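Beta-N-acetylhexosaminidase (Streptomyces plicatus, PDB 1JAK) hydrolyses terminal N-acetylhexosamine residues of glycosides as a family 20 enzyme, probably by substrate-assisted catalysis. Local coordinates at residues A[402-407]-A[459-464]; A[418-423]-A[504-509]. One frame throughout, in Å; residues are numbered along the deposited sequence.

Overall arrangement
Interactions 1 and 2 lie side by side, with centres about 8 Å apart, on the same side of the chain's centre. Their segments alternate along the chain and join directly. K403 O and V418 N, at 2.9 Å, probably form a hydrogen bond. On the other pair of segments, F463 O and Y504 N, at 3.2 Å, probably do the same. The rings of Y404 and Y504 also stack. Interaction 1 is the one that reaches the pocket: the side chain of M402 comes within about 4 Å of the bound isofagomine inhibitor IFG. Interaction 2 ties segment 418-423, where helix 420-424 begins, to segment 504-509 near the C-terminus.

Interaction 1: residues A[402-407]-A[459-464]; sequences MKYTKD and DYMAFP
Y404 pushes its ring against the end of helix 455-462 and gives its hydroxyl hydrogen to the backbone of Y460. The bond from Y404 OH to Y460 O is 2.7 Å long. It lies in the carbonyl plane on a lone pair, with a C=O...donor angle of 145°. The same Y404 OH accepts from water 1 at 2.7 Å. That water also donates to M461 O, again at 2.7 Å, so a second link reaches the last turn. F463 O is 2.9 Å from Y404 OH, where the chain leaves the helix ahead of the cis peptide bond to P464.

The ring is packed closely as well. Its edge turns toward the face of the Y460 ring in an offset edge-to-face pair, with planes at 86° and centroids 6.0 Å apart. M461 SD makes an oblique Met-aromatic contact, 4.2 Å from Y404 CE2. The M461 chain bends at chi2 (-52°) and again in the same sense at chi3. This folds CE back to 3.5 Å from M402 O. R465 spans both segments, with hydrogen bonds to M402 O and M461 O.

The loop is looser beyond Y404. T405 OG1 accepts from D407 N in an ST turn, and the K406 and D407 side chains face solvent, joined by a long salt bridge. None of these three residues touches the helix segment. Y460 is partly exposed, and its side chain also packs on D502 and Y504.

The contact joins the loop after strand 389-392 to the helix after strand 440-447. These are neighbouring strands of the catalytic (beta/alpha)8 barrel, and the loop carries M402 into the inhibitor pocket.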
ATOM      1  N   MET A 402      -5.754   7.157 -11.936  1.00  6.23           N
ATOM      2  CA  MET A 402      -6.843   7.398 -12.880  1.00  6.90           C
ATOM      3  C   MET A 402      -7.675   8.618 -12.494  1.00  7.61           C
ATOM      4  O   MET A 402      -8.008   8.818 -11.326  1.00  7.71           O
ATOM      5  CB  MET A 402      -7.743   6.161 -12.991  1.00  7.30           C
ATOM      6  CG  MET A 402      -8.232   5.876 -14.414  1.00  7.99           C
ATOM      7  SD  MET A 402      -6.881   5.572 -15.588  1.00  7.56           S
ATOM      8  CE  MET A 402      -6.121   4.109 -14.862  1.00  7.79           C
ATOM      9  N   LYS A 403      -7.994   9.445 -13.485  1.00  7.17           N
ATOM     10  CA  LYS A 403      -8.784  10.649 -13.255  1.00  7.34           C
ATOM     11  C   LYS A 403     -10.156  10.357 -12.662  1.00  7.56           C
ATOM     12  O   LYS A 403     -10.770   9.332 -12.960  1.00  8.44           O
ATOM     13  CB  LYS A 403      -8.973  11.414 -14.568  1.00  6.86           C
ATOM     14  CG  LYS A 403      -7.697  12.013 -15.133  1.00  7.42           C
ATOM     15  CD  LYS A 403      -7.992  12.791 -16.408  1.00  9.95           C
ATOM     16  CE  LYS A 403      -6.724  13.398 -16.991  1.00 12.37           C
ATOM     17  NZ  LYS A 403      -7.014  14.172 -18.233  1.00 17.18           N
ATOM     18  N   TYR A 404     -10.636  11.279 -11.830  1.00  8.34           N
ATOM     19  CA  TYR A 404     -11.949  11.156 -11.204  1.00  9.23           C
ATOM     20  C   TYR A 404     -13.013  11.483 -12.247  1.00  9.60           C
ATOM     21  O   TYR A 404     -14.069  10.843 -12.304  1.00  9.87           O
ATOM     22  CB  TYR A 404     -12.082  12.150 -10.055  1.00  8.60           C
ATOM     23  CG  TYR A 404     -11.061  11.984  -8.961  1.00  9.52           C
ATOM     24  CD1 TYR A 404     -11.195  10.981  -8.002  1.00 10.14           C
ATOM     25  CD2 TYR A 404      -9.973  12.851  -8.866  1.00  8.77           C
ATOM     26  CE1 TYR A 404     -10.274  10.851  -6.968  1.00  9.75           C
ATOM     27  CE2 TYR A 404      -9.045  12.730  -7.838  1.00  8.15           C
ATOM     28  CZ  TYR A 404      -9.204  11.732  -6.891  1.00 10.41           C
ATOM     29  OH  TYR A 404      -8.314  11.630  -5.849  1.00 10.34           O
ATOM     30  N   THR A 405     -12.727  12.506 -13.047  1.00  9.73           N
ATOM     31  CA  THR A 405     -13.620  12.960 -14.106  1.00 10.28           C
ATOM     32  C   THR A 405     -12.763  13.519 -15.231  1.00 10.55           C
ATOM     33  O   THR A 405     -11.541  13.621 -15.102  1.00  9.38           O
ATOM     34  CB  THR A 405     -14.559  14.094 -13.636  1.00 11.09           C
ATOM     35  OG1 THR A 405     -13.797  15.292 -13.431  1.00 12.34           O
ATOM     36  CG2 THR A 405     -15.260  13.713 -12.342  1.00 12.80           C
ATOM     37  N   LYS A 406     -13.407  13.906 -16.325  1.00 11.41           N
ATOM     38  CA  LYS A 406     -12.684  14.450 -17.462  1.00 12.47           C
ATOM     39  C   LYS A 406     -11.959  15.749 -17.127  1.00 12.87           C
ATOM     40  O   LYS A 406     -11.070  16.167 -17.865  1.00 14.11           O
ATOM     41  CB  LYS A 406     -13.641  14.689 -18.635  1.00 15.83           C
ATOM     42  CG  LYS A 406     -14.682  15.768 -18.381  1.00 18.49           C
ATOM     43  CD  LYS A 406     -15.562  15.966 -19.608  1.00 22.41           C
ATOM     44  CE  LYS A 406     -16.516  17.138 -19.430  1.00 25.40           C
ATOM     45  NZ  LYS A 406     -17.442  16.941 -18.278  1.00 30.74           N
ATOM     46  N   ASP A 407     -12.320  16.377 -16.011  1.00 12.95           N
ATOM     47  CA  ASP A 407     -11.691  17.636 -15.629  1.00 14.62           C
ATOM     48  C   ASP A 407     -10.559  17.538 -14.607  1.00 13.91           C
ATOM     49  O   ASP A 407      -9.965  18.553 -14.238  1.00 12.75           O
ATOM     50  CB  ASP A 407     -12.755  18.617 -15.136  1.00 17.38           C
ATOM     51  CG  ASP A 407     -13.741  19.001 -16.227  1.00 20.34           C
ATOM     52  OD1 ASP A 407     -13.291  19.363 -17.334  1.00 22.20           O
ATOM     53  OD2 ASP A 407     -14.963  18.943 -15.978  1.00 22.99           O
ATOM     54  N   ASP A 459      -0.768  12.939  -2.962  1.00  7.19           N
ATOM     55  CA  ASP A 459      -1.904  13.009  -2.042  1.00  7.69           C
ATOM     56  C   ASP A 459      -3.228  13.268  -2.755  1.00  8.13           C
ATOM     57  O   ASP A 459      -4.233  12.613  -2.473  1.00  8.52           O
ATOM     58  CB  ASP A 459      -1.706  14.115  -0.989  1.00  7.05           C
ATOM     59  CG  ASP A 459      -0.670  13.760   0.064  1.00  8.85           C
ATOM     60  OD1 ASP A 459      -0.478  12.559   0.349  1.00  9.07           O
ATOM     61  OD2 ASP A 459      -0.056  14.695   0.625  1.00  9.83           O
ATOM     62  N   TYR A 460      -3.230  14.229  -3.674  1.00  6.50           N
ATOM     63  CA  TYR A 460      -4.449  14.580  -4.393  1.00  7.16           C
ATOM     64  C   TYR A 460      -5.062  13.413  -5.166  1.00  7.59           C
ATOM     65  O   TYR A 460      -6.287  13.307  -5.267  1.00  8.32           O
ATOM     66  CB  TYR A 460      -4.180  15.747  -5.345  1.00  7.03           C
ATOM     67  CG  TYR A 460      -5.401  16.176  -6.125  1.00 10.36           C
ATOM     68  CD1 TYR A 460      -6.394  16.961  -5.539  1.00 14.02           C
ATOM     69  CD2 TYR A 460      -5.575  15.766  -7.444  1.00 12.25           C
ATOM     70  CE1 TYR A 460      -7.539  17.327  -6.258  1.00 15.37           C
ATOM     71  CE2 TYR A 460      -6.706  16.121  -8.166  1.00 15.36           C
ATOM     72  CZ  TYR A 460      -7.682  16.899  -7.571  1.00 16.27           C
ATOM     73  OH  TYR A 460      -8.797  17.241  -8.301  1.00 21.28           O
ATOM     74  N   MET A 461      -4.215  12.537  -5.701  1.00  6.78           N
ATOM     75  CA  MET A 461      -4.703  11.390  -6.460  1.00  7.38           C
ATOM     76  C   MET A 461      -4.961  10.181  -5.562  1.00  7.44           C
ATOM     77  O   MET A 461      -5.813   9.348  -5.863  1.00  7.77           O
ATOM     78  CB  MET A 461      -3.711  11.024  -7.571  1.00  7.72           C
ATOM     79  CG  MET A 461      -3.575  12.096  -8.659  1.00  8.91           C
ATOM     80  SD  MET A 461      -5.161  12.626  -9.361  1.00  9.09           S
ATOM     81  CE  MET A 461      -5.630  11.174 -10.325  1.00 10.94           C
ATOM     82  N   ALA A 462      -4.239  10.091  -4.448  1.00  6.66           N
ATOM     83  CA  ALA A 462      -4.421   8.969  -3.531  1.00  6.67           C
ATOM     84  C   ALA A 462      -5.666   9.154  -2.663  1.00  7.59           C
ATOM     85  O   ALA A 462      -6.378   8.192  -2.380  1.00  7.74           O
ATOM     86  CB  ALA A 462      -3.188   8.805  -2.651  1.00  7.58           C
ATOM     87  N   PHE A 463      -5.923  10.390  -2.240  1.00  8.04           N
ATOM     88  CA  PHE A 463      -7.087  10.689  -1.404  1.00  7.78           C
ATOM     89  C   PHE A 463      -8.180  11.350  -2.234  1.00  8.40           C
ATOM     90  O   PHE A 463      -7.902  12.239  -3.039  1.00  9.02           O
ATOM     91  CB  PHE A 463      -6.686  11.608  -0.246  1.00  6.77           C
ATOM     92  CG  PHE A 463      -5.765  10.960   0.754  1.00  7.89           C
ATOM     93  CD1 PHE A 463      -4.394  10.883   0.516  1.00  7.41           C
ATOM     94  CD2 PHE A 463      -6.271  10.418   1.929  1.00  8.53           C
ATOM     95  CE1 PHE A 463      -3.541  10.275   1.437  1.00  9.11           C
ATOM     96  CE2 PHE A 463      -5.427   9.807   2.858  1.00  8.25           C
ATOM     97  CZ  PHE A 463      -4.058   9.736   2.610  1.00  7.72           C
ATOM     98  N   PRO A 464      -9.454  11.027  -1.957  1.00  8.50           N
ATOM     99  CA  PRO A 464     -10.002  10.123  -0.940  1.00  7.82           C
ATOM    100  C   PRO A 464     -10.252   8.644  -1.257  1.00  7.78           C
ATOM    101  O   PRO A 464     -10.941   7.974  -0.490  1.00  9.35           O
ATOM    102  CB  PRO A 464     -11.300  10.819  -0.571  1.00  7.76           C
ATOM    103  CG  PRO A 464     -11.801  11.216  -1.938  1.00  7.67           C
ATOM    104  CD  PRO A 464     -10.546  11.745  -2.644  1.00  8.37           C
TER
HETATM  105  O   HOH W   1      -8.202   9.259  -4.653  1.00  5.96           O

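Interaction 2: residues A[418-423]-A[504-509]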
ATOM      1  N   VAL A 418     -12.781   7.236 -12.793  1.00  7.46           N
ATOM      2  CA  VAL A 418     -13.057   6.478 -11.585  1.00  8.70           C
ATOM      3  C   VAL A 418     -13.341   7.379 -10.395  1.00  9.35           C
ATOM      4  O   VAL A 418     -12.420   7.839  -9.718  1.00  8.49           O
ATOM      5  CB  VAL A 418     -11.866   5.546 -11.256  1.00  8.26           C
ATOM      6  CG1 VAL A 418     -12.173   4.705 -10.021  1.00  8.15           C
ATOM      7  CG2 VAL A 418     -11.573   4.642 -12.454  1.00  8.69           C
ATOM      8  N   GLU A 419     -14.621   7.649 -10.155  1.00  9.03           N
ATOM      9  CA  GLU A 419     -15.008   8.474  -9.021  1.00  8.79           C
ATOM     10  C   GLU A 419     -14.901   7.652  -7.744  1.00  8.93           C
ATOM     11  O   GLU A 419     -14.624   6.450  -7.778  1.00  8.65           O
ATOM     12  CB  GLU A 419     -16.434   9.011  -9.186  1.00  8.72           C
ATOM     13  CG  GLU A 419     -16.503  10.478  -9.624  1.00  9.91           C
ATOM     14  CD  GLU A 419     -16.186  11.463  -8.499  1.00 11.30           C
ATOM     15  OE1 GLU A 419     -15.808  11.020  -7.394  1.00 10.97           O
ATOM     16  OE2 GLU A 419     -16.318  12.687  -8.726  1.00 10.29           O
ATOM     17  N   VAL A 420     -15.127   8.308  -6.618  1.00  9.13           N
ATOM     18  CA  VAL A 420     -15.022   7.655  -5.325  1.00  8.80           C
ATOM     19  C   VAL A 420     -15.945   6.452  -5.143  1.00  8.67           C
ATOM     20  O   VAL A 420     -15.512   5.411  -4.653  1.00  8.59           O
ATOM     21  CB  VAL A 420     -15.262   8.672  -4.200  1.00  9.36           C
ATOM     22  CG1 VAL A 420     -15.055   8.014  -2.841  1.00  9.78           C
ATOM     23  CG2 VAL A 420     -14.307   9.847  -4.372  1.00  9.32           C
ATOM     24  N   GLN A 421     -17.207   6.569  -5.542  1.00  9.31           N
ATOM     25  CA  GLN A 421     -18.109   5.436  -5.374  1.00  9.89           C
ATOM     26  C   GLN A 421     -17.668   4.223  -6.183  1.00  9.83           C
ATOM     27  O   GLN A 421     -17.660   3.107  -5.672  1.00  9.78           O
ATOM     28  CB  GLN A 421     -19.554   5.800  -5.739  1.00 11.62           C
ATOM     29  CG  GLN A 421     -20.494   4.604  -5.595  1.00 14.37           C
ATOM     30  CD  GLN A 421     -21.965   4.951  -5.745  1.00 15.89           C
ATOM     31  OE1 GLN A 421     -22.327   6.089  -6.042  1.00 18.50           O
ATOM     32  NE2 GLN A 421     -22.822   3.957  -5.542  1.00 16.94           N
ATOM     33  N   ARG A 422     -17.289   4.431  -7.440  1.00  9.49           N
ATOM     34  CA  ARG A 422     -16.861   3.309  -8.270  1.00  9.75           C
ATOM     35  C   ARG A 422     -15.669   2.575  -7.658  1.00  9.38           C
ATOM     36  O   ARG A 422     -15.600   1.347  -7.681  1.00  8.70           O
ATOM     37  CB  ARG A 422     -16.490   3.780  -9.683  1.00  9.70           C
ATOM     38  CG  ARG A 422     -16.120   2.622 -10.613  1.00 10.26           C
ATOM     39  CD  ARG A 422     -15.701   3.096 -11.996  1.00 11.97           C
ATOM     40  NE  ARG A 422     -15.463   1.971 -12.900  1.00 11.30           N
ATOM     41  CZ  ARG A 422     -16.423   1.218 -13.429  1.00 16.05           C
ATOM     42  NH1 ARG A 422     -17.698   1.466 -13.147  1.00 16.57           N
ATOM     43  NH2 ARG A 422     -16.111   0.214 -14.238  1.00 16.70           N
ATOM     44  N   SER A 423     -14.732   3.332  -7.100  1.00  9.05           N
ATOM     45  CA  SER A 423     -13.544   2.742  -6.500  1.00  8.96           C
ATOM     46  C   SER A 423     -13.862   1.867  -5.288  1.00  8.94           C
ATOM     47  O   SER A 423     -13.183   0.875  -5.036  1.00  9.07           O
ATOM     48  CB  SER A 423     -12.570   3.852  -6.089  1.00  9.99           C
ATOM     49  OG  SER A 423     -11.365   3.313  -5.581  1.00 11.43           O
ATOM     50  N   TYR A 504      -9.114  15.200  -3.247  1.00  8.12           N
ATOM     51  CA  TYR A 504     -10.154  15.581  -4.187  1.00  9.56           C
ATOM     52  C   TYR A 504     -11.495  15.630  -3.459  1.00  9.94           C
ATOM     53  O   TYR A 504     -11.951  14.623  -2.914  1.00  9.34           O
ATOM     54  CB  TYR A 504     -10.209  14.557  -5.323  1.00  9.40           C
ATOM     55  CG  TYR A 504     -11.433  14.645  -6.203  1.00  9.11           C
ATOM     56  CD1 TYR A 504     -11.692  15.785  -6.964  1.00 10.09           C
ATOM     57  CD2 TYR A 504     -12.320  13.572  -6.299  1.00  9.50           C
ATOM     58  CE1 TYR A 504     -12.804  15.853  -7.805  1.00 11.68           C
ATOM     59  CE2 TYR A 504     -13.435  13.630  -7.139  1.00  9.74           C
ATOM     60  CZ  TYR A 504     -13.669  14.772  -7.888  1.00 10.44           C
ATOM     61  OH  TYR A 504     -14.765  14.831  -8.723  1.00 11.91           O
ATOM     62  N   ARG A 505     -12.118  16.803  -3.445  1.00 10.71           N
ATOM     63  CA  ARG A 505     -13.407  16.969  -2.782  1.00 12.03           C
ATOM     64  C   ARG A 505     -14.535  16.503  -3.696  1.00 11.53           C
ATOM     65  O   ARG A 505     -15.292  17.307  -4.248  1.00 11.48           O
ATOM     66  CB  ARG A 505     -13.612  18.431  -2.383  1.00 13.39           C
ATOM     67  CG  ARG A 505     -12.691  18.897  -1.259  1.00 17.61           C
ATOM     68  CD  ARG A 505     -12.939  20.361  -0.928  1.00 19.51           C
ATOM     69  NE  ARG A 505     -14.327  20.594  -0.538  1.00 22.99           N
ATOM     70  CZ  ARG A 505     -14.812  20.388   0.682  1.00 23.76           C
ATOM     71  NH1 ARG A 505     -14.020  19.945   1.651  1.00 22.77           N
ATOM     72  NH2 ARG A 505     -16.096  20.614   0.931  1.00 24.56           N
ATOM     73  N   SER A 506     -14.639  15.189  -3.843  1.00 10.43           N
ATOM     74  CA  SER A 506     -15.654  14.585  -4.692  1.00 10.62           C
ATOM     75  C   SER A 506     -17.067  15.032  -4.360  1.00 11.38           C
ATOM     76  O   SER A 506     -17.462  15.066  -3.197  1.00 11.07           O
ATOM     77  CB  SER A 506     -15.588  13.064  -4.588  1.00 10.01           C
ATOM     78  OG  SER A 506     -16.661  12.474  -5.300  1.00 10.91           O
ATOM     79  N   PRO A 507     -17.855  15.374  -5.389  1.00 11.54           N
ATOM     80  CA  PRO A 507     -19.233  15.807  -5.146  1.00 11.92           C
ATOM     81  C   PRO A 507     -20.115  14.657  -4.652  1.00 12.41           C
ATOM     82  O   PRO A 507     -21.235  14.883  -4.189  1.00 13.00           O
ATOM     83  CB  PRO A 507     -19.667  16.348  -6.510  1.00 12.93           C
ATOM     84  CG  PRO A 507     -18.875  15.508  -7.469  1.00 15.24           C
ATOM     85  CD  PRO A 507     -17.514  15.468  -6.819  1.00 12.95           C
ATOM     86  N   GLN A 508     -19.606  13.430  -4.749  1.00 10.14           N
ATOM     87  CA  GLN A 508     -20.355  12.251  -4.308  1.00 11.06           C
ATOM     88  C   GLN A 508     -20.300  12.082  -2.794  1.00 10.89           C
ATOM     89  O   GLN A 508     -21.057  11.297  -2.222  1.00 11.96           O
ATOM     90  CB  GLN A 508     -19.789  10.974  -4.936  1.00 10.93           C
ATOM     91  CG  GLN A 508     -19.670  10.967  -6.450  1.00 11.39           C
ATOM     92  CD  GLN A 508     -19.192   9.620  -6.965  1.00 12.35           C
ATOM     93  OE1 GLN A 508     -18.338   8.982  -6.349  1.00 11.69           O
ATOM     94  NE2 GLN A 508     -19.734   9.186  -8.101  1.00 11.23           N
ATOM     95  N   VAL A 509     -19.399  12.815  -2.152  1.00 10.97           N
ATOM     96  CA  VAL A 509     -19.209  12.720  -0.707  1.00 12.26           C
ATOM     97  C   VAL A 509     -19.672  13.984   0.018  1.00 12.28           C
ATOM     98  O   VAL A 509     -19.284  15.091  -0.346  1.00 13.47           O
ATOM     99  CB  VAL A 509     -17.719  12.474  -0.389  1.00 11.76           C
ATOM    100  CG1 VAL A 509     -17.514  12.328   1.110  1.00 11.96           C
ATOM    101  CG2 VAL A 509     -17.232  11.232  -1.126  1.00 13.11           C
TER
HETATM  102  O   HOH W   2     -18.878   6.425  -9.376  1.00 10.63           O
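The E419 carboxylate draws two hydroxyls from segment 504-509. Y504 OH donates to E419 OE2 at 2.6 Å, from above the carboxylate plane. S506 OG donates to E419 OE1 at 2.7 Å, on the syn side and 31° out of that plane. E419 holds the N-cap position of helix 420-424, and OE1 also accepts from V420 N through its anti lone pair. The bend at chi2 (-76°) curls the chain back for this. The helix start would probably help stabilise the negative charge. An alanine here removes the acceptor of both hydroxyls and the V420 N-H, and the Y504 hydroxyl would probably be left without this partner and the S506 hydroxyl freer to turn.

Q508 supplies the next bond. Its OE1 accepts from Q421 N at 2.8 Å, nearly straight at 167° and in the amide plane. Q508 NE2 donates to water 2, which weakly meets R422 N. S506 OG accepts from Q508 N, closing an ST turn, which probably helps hold Q508 beside the helix start.

Packing lies beyond these bonds. V420 CG1 rests 4.2 Å from V509 CG2. V420 CG2 presses on S506 CB at 3.5 Å, tighter than usual van der Waals contact.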